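Local coordinates for protein acetyltransferase (Elizabethkingia anophelis, PDB 6AO7) that binds acetyl-CoA and, as a member of the GNAT family, probably transfers its acetyl group to an acceptor not yet identified, at residues Ile24-Asp27 with Leu28-Leu31; Leu38-Gln41 with Tyr42-Ser45; Asp94-Leu97 with Lys98-Lys102; Asn113-Thr116 with Gly117-Tyr120. All coordinates share one frame; numbering follows the deposited sequence.

Contact 1 of 4, residues Ile24-Asp27 with Leu28-Leu31. With ACO (acetyl coenzyme *a), chain B.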
loop_
_atom_site.group_PDB
_atom_site.type_symbol
_atom_site.label_atom_id
_atom_site.label_comp_id
_atom_site.label_asym_id
_atom_site.label_seq_id
_atom_site.Cartn_x
_atom_site.Cartn_y
_atom_site.Cartn_z
ATOM N N ILE A 24 -31.096 5.261 7.682
ATOM C CA ILE A 24 -29.757 4.722 7.460
ATOM C C ILE A 24 -29.044 5.665 6.497
ATOM O O ILE A 24 -29.578 5.944 5.416
ATOM C CB ILE A 24 -29.832 3.290 6.913
ATOM C CG1 ILE A 24 -30.526 2.371 7.922
ATOM C CG2 ILE A 24 -28.453 2.761 6.522
ATOM C CD1 ILE A 24 -29.670 2.000 9.106
ATOM N N PRO A 25 -27.852 6.189 6.837
ATOM C CA PRO A 25 -27.163 7.159 5.951
ATOM C C PRO A 25 -26.487 6.471 4.769
ATOM O O PRO A 25 -25.266 6.267 4.720
ATOM C CB PRO A 25 -26.141 7.798 6.894
ATOM C CG PRO A 25 -25.767 6.674 7.806
ATOM C CD PRO A 25 -27.078 5.936 8.067
ATOM N N TYR A 26 -27.308 6.076 3.793
ATOM C CA TYR A 26 -26.767 5.376 2.633
ATOM C C TYR A 26 -25.832 6.271 1.834
ATOM O O TYR A 26 -24.840 5.789 1.271
ATOM C CB TYR A 26 -27.902 4.858 1.756
ATOM C CG TYR A 26 -28.587 3.649 2.343
ATOM C CD1 TYR A 26 -29.883 3.741 2.857
ATOM C CD2 TYR A 26 -27.938 2.417 2.399
ATOM C CE1 TYR A 26 -30.513 2.632 3.399
ATOM C CE2 TYR A 26 -28.554 1.307 2.931
ATOM C CZ TYR A 26 -29.847 1.418 3.429
ATOM O OH TYR A 26 -30.464 0.309 3.960
ATOM N N ASP A 27 -26.140 7.572 1.760
ATOM C CA ASP A 27 -25.228 8.526 1.133
ATOM C C ASP A 27 -23.807 8.339 1.647
ATOM O O ASP A 27 -22.851 8.249 0.864
ATOM C CB ASP A 27 -25.701 9.963 1.384
ATOM C CG ASP A 27 -26.781 10.407 0.414
ATOM O OD1 ASP A 27 -27.208 9.586 -0.426
ATOM O OD2 ASP A 27 -27.196 11.585 0.484
ATOM N N LEU A 28 -23.650 8.237 2.966
ATOM C CA LEU A 28 -22.315 8.050 3.526
ATOM C C LEU A 28 -21.780 6.642 3.266
ATOM O O LEU A 28 -20.651 6.481 2.783
ATOM C CB LEU A 28 -22.325 8.357 5.021
ATOM C CG LEU A 28 -22.484 9.829 5.390
ATOM C CD1 LEU A 28 -22.441 9.999 6.909
ATOM C CD2 LEU A 28 -21.406 10.665 4.702
ATOM N N LEU A 29 -22.565 5.608 3.593
ATOM C CA LEU A 29 -22.090 4.232 3.423
ATOM C C LEU A 29 -21.661 3.965 1.983
ATOM O O LEU A 29 -20.661 3.274 1.744
ATOM C CB LEU A 29 -23.177 3.238 3.856
ATOM C CG LEU A 29 -23.554 3.335 5.335
ATOM C CD1 LEU A 29 -24.977 2.810 5.610
ATOM C CD2 LEU A 29 -22.526 2.609 6.225
ATOM N N LEU A 30 -22.388 4.534 1.013
ATOM C CA LEU A 30 -22.082 4.316 -0.393
ATOM C C LEU A 30 -20.795 5.008 -0.819
ATOM O O LEU A 30 -20.244 4.646 -1.860
ATOM C CB LEU A 30 -23.246 4.788 -1.274
ATOM C CG LEU A 30 -24.496 3.888 -1.291
ATOM C CD1 LEU A 30 -25.718 4.611 -1.888
ATOM C CD2 LEU A 30 -24.233 2.586 -2.050
ATOM N N LEU A 31 -20.319 6.006 -0.065
ATOM C CA LEU A 31 -19.018 6.584 -0.383
ATOM C C LEU A 31 -17.915 5.560 -0.184
ATOM O O LEU A 31 -16.889 5.606 -0.878
ATOM C CB LEU A 31 -18.735 7.810 0.483
ATOM C CG LEU A 31 -19.680 9.007 0.394
ATOM C CD1 LEU A 31 -19.268 10.022 1.444
ATOM C CD2 LEU A 31 -19.681 9.629 -1.009
HETATM N N1A ACO B . -1.144 9.839 0.707
HETATM C C2A ACO B . -1.426 9.382 1.928
HETATM N N3A ACO B . -2.043 10.005 2.935
HETATM C C4A ACO B . -2.364 11.258 2.599
HETATM C C5A ACO B . -2.116 11.883 1.386
HETATM C C6A ACO B . -1.479 11.110 0.393
HETATM N N6A ACO B . -1.172 11.563 -0.826
HETATM N N7A ACO B . -2.534 13.204 1.419
HETATM C C8A ACO B . -3.022 13.345 2.630
HETATM N N9A ACO B . -2.957 12.208 3.394
HETATM C C1B ACO B . -3.360 12.035 4.789
HETATM C C2B ACO B . -3.744 13.296 5.547
HETATM O O2B ACO B . -2.615 14.075 5.916
HETATM C C3B ACO B . -4.383 12.649 6.775
HETATM O O3B ACO B . -3.385 12.130 7.678
HETATM P P3B ACO B . -2.758 12.899 8.942
HETATM O O7A ACO B . -1.919 14.052 8.354
HETATM O O8A ACO B . -3.956 13.325 9.823
HETATM O O9A ACO B . -1.898 11.911 9.678
HETATM C C4B ACO B . -5.033 11.375 6.213
HETATM O O4B ACO B . -4.513 11.223 4.869
HETATM C C5B ACO B . -6.543 11.396 6.241
HETATM O O5B ACO B . -6.870 11.643 7.627
HETATM P P1A ACO B . -8.383 12.129 8.115
HETATM O O1A ACO B . -8.664 13.565 7.891
HETATM O O2A ACO B . -8.465 11.748 9.586
HETATM O O3A ACO B . -9.300 11.212 7.190
HETATM P P2A ACO B . -10.808 11.373 6.693
HETATM O O4A ACO B . -11.449 12.274 7.674
HETATM O O5A ACO B . -10.787 11.954 5.292
HETATM O O6A ACO B . -11.431 9.912 6.614
HETATM C CBP ACO B . -11.880 8.246 4.915
HETATM C CCP ACO B . -10.824 8.910 5.790
HETATM C CDP ACO B . -12.892 7.534 5.829
HETATM C CEP ACO B . -11.186 7.210 4.015
HETATM C CAP ACO B . -12.628 9.320 4.082
HETATM O OAP ACO B . -11.708 10.072 3.308
HETATM C C9P ACO B . -13.773 8.802 3.226
HETATM O O9P ACO B . -14.882 8.635 3.722
HETATM N N8P ACO B . -13.490 8.491 1.966
HETATM C C7P ACO B . -14.472 7.891 1.075
HETATM C C6P ACO B . -14.984 6.550 1.594
HETATM C C5P ACO B . -13.872 5.541 1.765
HETATM O O5P ACO B . -12.980 5.428 0.929
HETATM N N4P ACO B . -13.924 4.788 2.860
HETATM C C3P ACO B . -12.968 3.727 3.156
HETATM C C2P ACO B . -13.130 2.533 2.239
HETATM S S1P ACO B . -12.492 0.934 2.865
HETATM C C ACO B . -13.815 0.494 3.965
HETATM O O ACO B . -14.757 1.210 4.166
HETATM C CH3 ACO B . -13.602 -0.825 4.644
#
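Leu29 sends one methyl group back over the entrance of its own helix, where it settles into a shallow hollow walled by Ile24, Pro25 and Tyr26. Its CD1 lies 3.6 Å from Ile24 CG2 in one of the two conformers of Ile24, so this contact is doubtful. Pro25 closes a second side more loosely, with CD 4.5 Å from Leu29 CD1, and the tilted Tyr26 ring completes the dish. The next bump is Leu30, which leans over a carbonyl: its CG comes to 3.2 Å from Tyr26 O, while CD1 rests against Tyr26 CB. Leu31 repeats the pattern one step on, its CG 3.3 Å from Asp27 O. All three leucines have CG placed beside the backbone N (chi1 -61° to -74°), which brings each branch back over the preceding turn.

Beneath these side chains the first turn of helix 26-32 is closed by backbone bonds. Leu29 N bonds Pro25 O (3.0 Å), and Leu30 N reaches Tyr26 O at 2.8 Å. As the N-cap residue, Pro25 offers the first i to i+4 acceptor; it also centres an inverse gamma turn. Outside the turn, Leu28 and Leu29 pack on strand 56-65, and Tyr26 OH bonds to Asp40. At the far end, Leu31 O lies 3.3 Å from C6P of acetyl-CoA. The chemistry is therefore that of a largely apolar helix start packed on the sheet, with Leu29 N and Leu30 N paired within the turn, Leu29 O bonded to Asn75, and the Leu31 end abutting the pantetheine arm.

Contact 2 of 4, residues Leu38-Gln41 with Tyr42-Ser45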
loop_
_atom_site.group_PDB
_atom_site.type_symbol
_atom_site.label_atom_id
_atom_site.label_comp_id
_atom_site.label_asym_id
_atom_site.label_seq_id
_atom_site.Cartn_x
_atom_site.Cartn_y
_atom_site.Cartn_z
ATOM N N LEU A 38 -24.334 -5.174 -0.807
ATOM C CA LEU A 38 -23.318 -5.591 0.154
ATOM C C LEU A 38 -23.445 -4.824 1.466
ATOM O O LEU A 38 -23.251 -5.401 2.541
ATOM C CB LEU A 38 -21.924 -5.420 -0.442
ATOM C CG LEU A 38 -21.500 -6.512 -1.424
ATOM C CD1 LEU A 38 -20.154 -6.186 -2.042
ATOM C CD2 LEU A 38 -21.470 -7.876 -0.726
ATOM N N ILE A 39 -23.772 -3.526 1.401
ATOM C CA ILE A 39 -23.964 -2.749 2.625
ATOM C C ILE A 39 -25.070 -3.369 3.469
ATOM O O ILE A 39 -24.869 -3.706 4.644
ATOM C CB ILE A 39 -24.268 -1.272 2.298
ATOM C CG1 ILE A 39 -23.047 -0.582 1.681
ATOM C CG2 ILE A 39 -24.716 -0.519 3.566
ATOM C CD1 ILE A 39 -23.331 0.796 1.095
ATOM N N ASP A 40 -26.248 -3.564 2.868
ATOM C CA ASP A 40 -27.371 -4.115 3.619
ATOM C C ASP A 40 -27.043 -5.488 4.201
ATOM O O ASP A 40 -27.553 -5.847 5.268
ATOM C CB ASP A 40 -28.621 -4.172 2.727
ATOM C CG ASP A 40 -29.329 -2.818 2.613
ATOM O OD1 ASP A 40 -29.822 -2.477 1.513
ATOM O OD2 ASP A 40 -29.384 -2.084 3.625
ATOM N N GLN A 41 -26.154 -6.247 3.552
ATOM C CA GLN A 41 -25.814 -7.573 4.067
ATOM C C GLN A 41 -25.002 -7.485 5.357
ATOM O O GLN A 41 -25.269 -8.218 6.315
ATOM C CB GLN A 41 -25.049 -8.379 3.018
ATOM C CG GLN A 41 -24.866 -9.828 3.423
ATOM C CD GLN A 41 -23.950 -10.598 2.497
ATOM O OE1 GLN A 41 -23.518 -10.085 1.461
ATOM N NE2 GLN A 41 -23.643 -11.838 2.870
ATOM N N TYR A 42 -23.987 -6.618 5.406
ATOM C CA TYR A 42 -23.284 -6.550 6.681
ATOM C C TYR A 42 -23.992 -5.656 7.688
ATOM O O TYR A 42 -23.631 -5.684 8.868
ATOM C CB TYR A 42 -21.799 -6.132 6.526
ATOM C CG TYR A 42 -21.437 -4.967 5.629
ATOM C CD1 TYR A 42 -20.765 -5.180 4.430
ATOM C CD2 TYR A 42 -21.696 -3.646 6.009
ATOM C CE1 TYR A 42 -20.389 -4.118 3.608
ATOM C CE2 TYR A 42 -21.306 -2.564 5.186
ATOM C CZ TYR A 42 -20.666 -2.821 3.993
ATOM O OH TYR A 42 -20.293 -1.787 3.165
ATOM N N LEU A 43 -25.006 -4.890 7.278
ATOM C CA LEU A 43 -25.853 -4.264 8.284
ATOM C C LEU A 43 -26.694 -5.298 9.018
ATOM O O LEU A 43 -27.095 -5.051 10.159
ATOM C CB LEU A 43 -26.748 -3.192 7.655
ATOM C CG LEU A 43 -25.989 -1.936 7.193
ATOM C CD1 LEU A 43 -26.925 -0.958 6.482
ATOM C CD2 LEU A 43 -25.307 -1.269 8.387
ATOM N N THR A 44 -26.925 -6.466 8.408
ATOM C CA THR A 44 -27.736 -7.507 9.046
ATOM C C THR A 44 -27.101 -7.989 10.344
ATOM O O THR A 44 -27.765 -8.059 11.387
ATOM C CB THR A 44 -27.932 -8.685 8.086
ATOM O OG1 THR A 44 -28.672 -8.254 6.940
ATOM C CG2 THR A 44 -28.677 -9.812 8.766
ATOM N N SER A 45 -25.820 -8.341 10.299
ATOM C CA SER A 45 -25.130 -8.911 11.448
ATOM C C SER A 45 -24.133 -7.950 12.076
ATOM O O SER A 45 -23.554 -8.271 13.118
ATOM C CB SER A 45 -24.412 -10.205 11.046
ATOM O OG SER A 45 -23.540 -9.965 9.954
#
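Leu43 N donates to Ile39 O at 2.9 Å, and Tyr42 N donates to Leu38 O at 3.2 Å with an N-H...O angle of 162°; these i to i+4 bonds carry helix 36-45 through this turn. Near its end the pattern changes. Thr44 N bonds Gln41 O at 3.2 Å, from well above the carbonyl plane, and has a longer, weak bond to Asp40 O, a shift toward i to i+3 pairing.

Around this backbone the Tyr42 ring dominates. Its CG sits between the backbone N and carbonyl carbon (chi1 46°), a placement that folds the ring back along the helix rather than outward. One face is then laid against the preceding turn: Leu38 O stands above the rim, 3.1 Å from Tyr42 CD1, and Ile39 CA makes a CH-pi contact, 3.8 Å from the ring centroid. Farther out along the ring, Ile39 CG1 approaches Tyr42 OH at 3.4 Å. The other branch, Ile39 CG2, runs beside Leu43 and meets its CD1 at 3.7 Å.

Val62 and Tyr64 of strand 56-65 also contact the ring, whose side chain lies about 6 Å from acetyl-CoA. Chemically, a face seated on a backbone carbonyl and a CA-H is joined to two polar partners, Asp33 and Asn75, both bonded to the hydroxyl, which probably steadies the phenol at both ends.

Contact 3 of 4, residues Asp94-Leu97 with Lys98-Lys102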
loop_
_atom_site.group_PDB
_atom_site.type_symbol
_atom_site.label_atom_id
_atom_site.label_comp_id
_atom_site.label_asym_id
_atom_site.label_seq_id
_atom_site.Cartn_x
_atom_site.Cartn_y
_atom_site.Cartn_z
ATOM N N ASP A 94 -12.343 5.551 17.908
ATOM C CA ASP A 94 -13.571 5.096 18.546
ATOM C C ASP A 94 -13.844 3.631 18.230
ATOM O O ASP A 94 -14.285 2.885 19.106
ATOM C CB ASP A 94 -14.741 5.979 18.115
ATOM C CG ASP A 94 -15.959 5.782 18.980
ATOM O OD1 ASP A 94 -15.977 6.350 20.089
ATOM O OD2 ASP A 94 -16.891 5.061 18.561
ATOM N N VAL A 95 -13.575 3.197 16.991
ATOM C CA VAL A 95 -13.763 1.788 16.636
ATOM C C VAL A 95 -12.892 0.900 17.508
ATOM O O VAL A 95 -13.337 -0.155 17.984
ATOM C CB VAL A 95 -13.445 1.541 15.152
ATOM C CG1 VAL A 95 -13.591 0.048 14.835
ATOM C CG2 VAL A 95 -14.322 2.359 14.267
ATOM N N ILE A 96 -11.627 1.295 17.689
ATOM C CA ILE A 96 -10.679 0.518 18.479
ATOM C C ILE A 96 -11.199 0.313 19.892
ATOM O O ILE A 96 -11.089 -0.784 20.459
ATOM C CB ILE A 96 -9.302 1.211 18.487
ATOM C CG1 ILE A 96 -8.662 1.174 17.097
ATOM C CG2 ILE A 96 -8.403 0.578 19.533
ATOM C CD1 ILE A 96 -7.414 2.060 16.963
ATOM N N LEU A 97 -11.784 1.356 20.484
ATOM C CA LEU A 97 -12.315 1.208 21.835
ATOM C C LEU A 97 -13.545 0.304 21.851
ATOM O O LEU A 97 -13.691 -0.534 22.747
ATOM C CB LEU A 97 -12.642 2.576 22.427
ATOM C CG LEU A 97 -12.814 2.565 23.948
ATOM C CD1 LEU A 97 -11.986 3.678 24.571
ATOM C CD2 LEU A 97 -14.279 2.683 24.358
ATOM N N LYS A 98 -14.435 0.453 20.866
ATOM C CA LYS A 98 -15.646 -0.366 20.837
ATOM C C LYS A 98 -15.311 -1.846 20.676
ATOM O O LYS A 98 -15.963 -2.710 21.275
ATOM C CB LYS A 98 -16.563 0.086 19.699
ATOM C CG LYS A 98 -17.832 0.786 20.134
ATOM C CD LYS A 98 -17.569 2.193 20.641
ATOM C CE LYS A 98 -18.766 3.067 20.350
ATOM N NZ LYS A 98 -18.549 4.479 20.737
ATOM N N ALA A 99 -14.309 -2.155 19.851
ATOM C CA ALA A 99 -13.952 -3.550 19.609
ATOM C C ALA A 99 -13.309 -4.172 20.840
ATOM O O ALA A 99 -13.584 -5.332 21.178
ATOM C CB ALA A 99 -13.018 -3.651 18.401
ATOM N N LYS A 100 -12.434 -3.416 21.504
ATOM C CA LYS A 100 -11.861 -3.849 22.768
ATOM C C LYS A 100 -12.948 -4.086 23.807
ATOM O O LYS A 100 -12.904 -5.073 24.551
ATOM C CB LYS A 100 -10.876 -2.796 23.264
ATOM C CG LYS A 100 -9.444 -3.253 23.373
ATOM C CD LYS A 100 -8.582 -2.139 23.952
ATOM C CE LYS A 100 -8.400 -0.999 22.954
ATOM N NZ LYS A 100 -7.091 -1.110 22.245
ATOM N N ASN A 101 -13.936 -3.186 23.873
ATOM C CA ASN A 101 -14.977 -3.315 24.884
ATOM C C ASN A 101 -15.816 -4.569 24.677
ATOM O O ASN A 101 -16.383 -5.097 25.639
ATOM C CB ASN A 101 -15.860 -2.071 24.889
ATOM C CG ASN A 101 -15.343 -1.006 25.827
ATOM O OD1 ASN A 101 -14.315 -1.188 26.485
ATOM N ND2 ASN A 101 -16.049 0.117 25.892
ATOM N N LYS A 102 -15.905 -5.065 23.447
ATOM C CA LYS A 102 -16.604 -6.317 23.190
ATOM C C LYS A 102 -15.666 -7.524 23.212
ATOM O O LYS A 102 -16.059 -8.612 22.772
ATOM C CB LYS A 102 -17.353 -6.234 21.856
#
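Lys98 doubles back across Asp94, its aliphatic chain overlapping the carboxylate one helical turn earlier in an i to i+4 salt bridge. The pair lies on helix 87-101, the crossover helix of the beta-alpha-beta unit that links strand 70-78 to strand 106-112 in this GNAT fold. Two bends, at chi2 and chi3, let the lysine return: CD and CE cross the carboxylate at an angle, CE coming to 3.3 Å from Asp94 OD2, and the ammonium group closes the bridge with Lys98 NZ 2.8 Å from Asp94 OD2. That oxygen uses its syn lone pair, on the side facing its twin, and the second bond, from NZ to Asp94 OD1, is weak at 3.2 Å. Asp94 meets the lysine because its CG lies opposite the backbone N (chi1 -166°), which carries the carboxylate out from the helix flank. Tyr61 OH of strand 56-65 is also hydrogen-bonded to OD2, so this oxygen has two partners, and the ammonium group would be expected to favour the ionised carboxylate.

In the backbone, Lys98 N bonds Asp94 O, and the same i to i+4 spacing continues with Ala99 N on Val95 O at 2.9 Å and Asn101 N on Leu97 O. The buried face carries Val95 and Ala99, which pack against Leu107 of strand 106-112 and against strand 70-78.

Toward the helix end two more i to i+4 pairs follow. Lys100 lies beside Ile96, pointing the same way, and Leu97 meets Asn101 at an angle, with Leu97 CD2 3.5 Å from Asn101 ND2.

Contact 4 of 4, residues Asn113-Thr116 with Gly117-Tyr120. With ACO (acetyl coenzyme *a), chain B.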
loop_
_atom_site.group_PDB
_atom_site.type_symbol
_atom_site.label_atom_id
_atom_site.label_comp_id
_atom_site.label_asym_id
_atom_site.label_seq_id
_atom_site.Cartn_x
_atom_site.Cartn_y
_atom_site.Cartn_z
ATOM N N ASN A 113 -6.301 -2.030 -3.548
ATOM C CA ASN A 113 -4.872 -1.912 -3.848
ATOM C C ASN A 113 -4.501 -0.500 -4.302
ATOM O O ASN A 113 -3.378 -0.052 -4.071
ATOM C CB ASN A 113 -4.452 -2.938 -4.906
ATOM C CG ASN A 113 -5.249 -2.827 -6.192
ATOM O OD1 ASN A 113 -6.320 -3.408 -6.316
ATOM N ND2 ASN A 113 -4.707 -2.107 -7.174
ATOM N N SER A 114 -5.424 0.208 -4.932
ATOM C CA SER A 114 -5.172 1.555 -5.431
ATOM C C SER A 114 -5.329 2.632 -4.364
ATOM O O SER A 114 -5.000 3.794 -4.634
ATOM C CB SER A 114 -6.126 1.843 -6.585
ATOM O OG SER A 114 -7.447 1.463 -6.212
ATOM N N SER A 115 -5.800 2.271 -3.170
ATOM C CA SER A 115 -6.127 3.226 -2.105
ATOM C C SER A 115 -4.906 3.539 -1.246
ATOM O O SER A 115 -4.905 3.324 -0.030
ATOM C CB SER A 115 -7.248 2.674 -1.228
ATOM O OG SER A 115 -8.423 2.467 -1.966
ATOM N N THR A 116 -3.851 4.050 -1.903
ATOM C CA THR A 116 -2.572 4.201 -1.223
ATOM C C THR A 116 -2.629 5.258 -0.128
ATOM O O THR A 116 -1.955 5.112 0.896
ATOM C CB THR A 116 -1.455 4.506 -2.239
ATOM O OG1 THR A 116 -1.721 5.741 -2.932
ATOM C CG2 THR A 116 -1.356 3.378 -3.248
ATOM N N GLY A 117 -3.431 6.316 -0.306
ATOM C CA GLY A 117 -3.654 7.243 0.794
ATOM C C GLY A 117 -4.247 6.586 2.025
ATOM O O GLY A 117 -3.820 6.859 3.152
ATOM N N GLN A 118 -5.256 5.723 1.836
ATOM C CA GLN A 118 -5.853 5.022 2.964
ATOM C C GLN A 118 -4.867 4.058 3.616
ATOM O O GLN A 118 -4.916 3.844 4.831
ATOM C CB GLN A 118 -7.098 4.248 2.518
ATOM C CG GLN A 118 -8.313 5.103 2.111
ATOM C CD GLN A 118 -9.490 4.214 1.723
ATOM O OE1 GLN A 118 -9.739 3.198 2.365
ATOM N NE2 GLN A 118 -10.176 4.556 0.631
ATOM N N LEU A 119 -4.008 3.408 2.819
ATOM C CA LEU A 119 -3.007 2.531 3.420
ATOM C C LEU A 119 -2.127 3.287 4.417
ATOM O O LEU A 119 -1.733 2.728 5.448
ATOM C CB LEU A 119 -2.153 1.881 2.338
ATOM C CG LEU A 119 -2.861 0.866 1.437
ATOM C CD1 LEU A 119 -1.913 0.425 0.357
ATOM C CD2 LEU A 119 -3.341 -0.298 2.272
ATOM N N TYR A 120 -1.825 4.561 4.143
ATOM C CA TYR A 120 -1.139 5.381 5.141
ATOM C C TYR A 120 -1.983 5.529 6.400
ATOM O O TYR A 120 -1.513 5.254 7.511
ATOM C CB TYR A 120 -0.812 6.768 4.583
ATOM C CG TYR A 120 -0.565 7.769 5.706
ATOM C CD1 TYR A 120 0.674 7.848 6.335
ATOM C CD2 TYR A 120 -1.580 8.611 6.144
ATOM C CE1 TYR A 120 0.890 8.754 7.375
ATOM C CE2 TYR A 120 -1.377 9.513 7.185
ATOM C CZ TYR A 120 -0.146 9.569 7.797
ATOM O OH TYR A 120 0.036 10.474 8.819
HETATM N N1A ACO B . -1.144 9.839 0.707
HETATM C C2A ACO B . -1.426 9.382 1.928
HETATM N N3A ACO B . -2.043 10.005 2.935
HETATM C C4A ACO B . -2.364 11.258 2.599
HETATM C C5A ACO B . -2.116 11.883 1.386
HETATM C C6A ACO B . -1.479 11.110 0.393
HETATM N N6A ACO B . -1.172 11.563 -0.826
HETATM N N7A ACO B . -2.534 13.204 1.419
HETATM C C8A ACO B . -3.022 13.345 2.630
HETATM N N9A ACO B . -2.957 12.208 3.394
HETATM C C1B ACO B . -3.360 12.035 4.789
HETATM C C2B ACO B . -3.744 13.296 5.547
HETATM O O2B ACO B . -2.615 14.075 5.916
HETATM C C3B ACO B . -4.383 12.649 6.775
HETATM O O3B ACO B . -3.385 12.130 7.678
HETATM P P3B ACO B . -2.758 12.899 8.942
HETATM O O7A ACO B . -1.919 14.052 8.354
HETATM O O8A ACO B . -3.956 13.325 9.823
HETATM O O9A ACO B . -1.898 11.911 9.678
HETATM C C4B ACO B . -5.033 11.375 6.213
HETATM O O4B ACO B . -4.513 11.223 4.869
HETATM C C5B ACO B . -6.543 11.396 6.241
HETATM O O5B ACO B . -6.870 11.643 7.627
HETATM P P1A ACO B . -8.383 12.129 8.115
HETATM O O1A ACO B . -8.664 13.565 7.891
HETATM O O2A ACO B . -8.465 11.748 9.586
HETATM O O3A ACO B . -9.300 11.212 7.190
HETATM P P2A ACO B . -10.808 11.373 6.693
HETATM O O4A ACO B . -11.449 12.274 7.674
HETATM O O5A ACO B . -10.787 11.954 5.292
HETATM O O6A ACO B . -11.431 9.912 6.614
HETATM C CBP ACO B . -11.880 8.246 4.915
HETATM C CCP ACO B . -10.824 8.910 5.790
HETATM C CDP ACO B . -12.892 7.534 5.829
HETATM C CEP ACO B . -11.186 7.210 4.015
HETATM C CAP ACO B . -12.628 9.320 4.082
HETATM O OAP ACO B . -11.708 10.072 3.308
HETATM C C9P ACO B . -13.773 8.802 3.226
HETATM O O9P ACO B . -14.882 8.635 3.722
HETATM N N8P ACO B . -13.490 8.491 1.966
HETATM C C7P ACO B . -14.472 7.891 1.075
HETATM C C6P ACO B . -14.984 6.550 1.594
HETATM C C5P ACO B . -13.872 5.541 1.765
HETATM O O5P ACO B . -12.980 5.428 0.929
HETATM N N4P ACO B . -13.924 4.788 2.860
HETATM C C3P ACO B . -12.968 3.727 3.156
HETATM C C2P ACO B . -13.130 2.533 2.239
HETATM S S1P ACO B . -12.492 0.934 2.865
HETATM C C ACO B . -13.815 0.494 3.965
HETATM O O ACO B . -14.757 1.210 4.166
HETATM C CH3 ACO B . -13.602 -0.825 4.644
#
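The acetyl-CoA pocket takes part of its wall from the start of helix 116-124, where Gln118 lines the pantetheine arm and Ser115 stands behind it, against the Gln118 amide. Ser115 CB is 3.9 Å from Gln118 NE2, and the same amide nitrogen comes to 3.0 Å from O5P of the cofactor. Gln118 reaches there as an extended chain. Its OE1 bonds to Tyr122 and Thr111, which together hold the amide in its rotation while NE2 faces the arm.

Ser115 holds the N-cap position without a capping bond from its side chain; its hydroxyl bonds Glu147, with a weak second bond to Thr111. Its carbonyl accepts the first i to i+4 bond, from Leu119 N at 3.0 Å (N-H...O 155°). Tyr120 N on Thr116 O, at 3.3 Å, carries the helix onward. In the GNAT fold this helix follows strand 106-112 and flanks the bound cofactor. Leu119 CG lies over Ser115 O, while its side chain packs on Ile156 and Leu158 of strand 155-161. Across the dimer Leu119 also packs on Leu119 of the second subunit.

Gly117 brings its CA to 3.3 Å from C2A of the adenine. Beyond it, Tyr120 CG is anti to the backbone N (chi1 160°), a placement that carries the ring away from the turn toward the ribose, and Tyr120 OH donates to O9A of the 3'-phosphate at 2.6 Å, with that oxygen in the plane of the ring.

In the fold
Along the chain the four contacts follow in series, each within a single helix or at its start. Contacts 1 and 2 occupy the consecutive helices 26-32 and 36-45, with centres 12 Å apart, and meet through one polar touch and several apolar ones. Both helices lie on strand 56-65 through Cys60, Val62 or Tyr64, whereas contact 3, its centre about 20 Å from that of contact 2, uses Tyr61 and Leu63, consistent with the opposite face of the sheet. The centres of contacts 1 and 4 are about 21 Å apart, yet both reach acetyl-CoA. The helices thus pack around one central sheet, two of them meeting the cofactor, and contact 4 additionally faces the second subunit.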